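Local coordinates for protein glutathione reductase (Bartonella henselae, PDB 3O0H) that probably reduces glutathione disulfide to glutathione with electrons from NADPH, passed through a bound FAD and a redox-active disulfide, at residues G433-L438 and T461-L466. Residues are numbered along the deposited sequence; the frame is centred on the assembly and turned at random.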
# COMPACT_ATOMS: atom_id res chain seq x y z
N GLY B 433 2.56 -0.54 7.05
CA GLY B 433 3.76 0.27 6.84
C GLY B 433 3.76 1.09 5.56
O GLY B 433 4.16 2.28 5.58
N GLU B 434 3.42 0.45 4.44
CA GLU B 434 3.26 1.15 3.16
C GLU B 434 2.24 2.28 3.29
O GLU B 434 2.48 3.44 2.90
CB GLU B 434 2.80 0.20 2.05
CG GLU B 434 3.68 -0.96 1.74
CD GLU B 434 4.99 -0.55 1.09
OE1 GLU B 434 5.08 0.63 0.66
OE2 GLU B 434 5.90 -1.42 1.00
N ILE B 435 1.10 1.95 3.88
CA ILE B 435 0.03 2.94 4.01
C ILE B 435 0.45 4.12 4.85
O ILE B 435 0.20 5.27 4.48
CB ILE B 435 -1.25 2.31 4.58
CG1 ILE B 435 -1.81 1.31 3.57
CG2 ILE B 435 -2.24 3.40 4.98
CD1 ILE B 435 -2.91 0.37 4.17
N ALA B 436 1.08 3.85 5.98
CA ALA B 436 1.53 4.92 6.86
C ALA B 436 2.61 5.80 6.21
O ALA B 436 2.57 7.06 6.33
CB ALA B 436 2.00 4.33 8.20
N GLN B 437 3.56 5.19 5.47
CA GLN B 437 4.55 5.98 4.74
C GLN B 437 3.87 7.08 3.92
O GLN B 437 4.31 8.25 3.88
CB GLN B 437 5.37 5.10 3.79
CG GLN B 437 6.23 5.88 2.75
CD GLN B 437 7.47 6.51 3.40
OE1 GLN B 437 8.57 5.97 3.30
NE2 GLN B 437 7.29 7.63 4.09
N LEU B 438 2.81 6.69 3.23
CA LEU B 438 2.14 7.57 2.29
C LEU B 438 1.32 8.62 2.98
O LEU B 438 1.33 9.78 2.59
CB LEU B 438 1.30 6.74 1.29
CG LEU B 438 2.21 5.82 0.46
CD1 LEU B 438 1.39 4.77 -0.21
CD2 LEU B 438 3.01 6.64 -0.53
N THR B 461 -10.80 -0.35 -2.80
CA THR B 461 -9.54 -0.44 -2.09
C THR B 461 -9.81 -0.44 -0.59
O THR B 461 -10.93 -0.17 -0.16
CB THR B 461 -8.57 0.76 -2.40
OG1 THR B 461 -9.15 1.98 -1.90
CG2 THR B 461 -8.28 0.93 -3.90
N MET B 462 -8.77 -0.71 0.18
CA MET B 462 -8.80 -0.49 1.63
C MET B 462 -8.56 0.96 1.95
O MET B 462 -9.20 1.54 2.84
CB MET B 462 -7.70 -1.34 2.29
CG MET B 462 -7.92 -2.81 2.05
SD MET B 462 -6.81 -3.91 2.99
CE MET B 462 -5.30 -2.98 3.16
N SER B 463 -7.68 1.59 1.18
CA SER B 463 -7.29 2.96 1.48
C SER B 463 -8.40 3.99 1.32
O SER B 463 -8.34 5.06 1.96
CB SER B 463 -6.07 3.35 0.67
OG SER B 463 -4.96 2.60 1.14
N GLU B 464 -9.44 3.66 0.54
CA GLU B 464 -10.54 4.60 0.36
C GLU B 464 -11.27 4.93 1.66
O GLU B 464 -11.90 6.00 1.75
CB GLU B 464 -11.55 4.15 -0.70
CG GLU B 464 -12.21 2.82 -0.45
CD GLU B 464 -13.26 2.49 -1.48
OE1 GLU B 464 -13.32 1.33 -1.90
OE2 GLU B 464 -14.06 3.38 -1.85
N GLU B 465 -11.19 4.05 2.66
CA GLU B 465 -11.81 4.35 3.97
C GLU B 465 -11.25 5.62 4.58
O GLU B 465 -11.97 6.30 5.31
CB GLU B 465 -11.63 3.17 4.93
CG GLU B 465 -12.29 1.89 4.41
CD GLU B 465 -13.77 2.09 4.08
OE1 GLU B 465 -14.45 2.76 4.90
OE2 GLU B 465 -14.23 1.64 3.00
N LEU B 466 -10.01 5.98 4.26
CA LEU B 466 -9.35 7.16 4.83
C LEU B 466 -9.88 8.47 4.28
O LEU B 466 -9.71 9.52 4.91
CB LEU B 466 -7.83 7.11 4.58
CG LEU B 466 -7.07 6.14 5.48
CD1 LEU B 466 -5.76 5.69 4.81
CD2 LEU B 466 -6.85 6.79 6.86
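Ile-435 faces Met-462, Ser-463 and Leu-466 from helix 432-444, with three of its side-chain carbons, CD1, CG1 and CG2, each nearest a different residue. CD1 touches the terminal methyl CE of Met-462 at 4.2 Å, tip to tip. The branch methyl CG2 lies anti to the backbone N, which turns it toward Leu-466, where it meets CD1 at 4.2 Å. Between the two, CG1 stands 4.2 Å from OG of Ser-463, a loose contact without a hydrogen bond. That hydroxyl is instead hydrogen-bonded to OE1 of Glu-434 of the second subunit, whose OE2 takes the backbone N of Met-462. Strand 409-416 also packs here, with Met-409 against Met-462, and Met-411 and Leu-413 against Leu-466. Within the turn, an ST motif joins Glu-464 N to Thr-461 OG1 (3.0 Å), and Thr-461 N is hydrogen-bonded to Glu-464 OE1 (3.2 Å), approaching from above the carboxylate plane. Within the dimerisation domain, the helix and the turn thus meet by van der Waals contacts, mostly between apolar groups, with no hydrogen bond between them, while the backbone N of Met-462 and the hydroxyl of Ser-463 are bonded to Glu-434 of the second subunit.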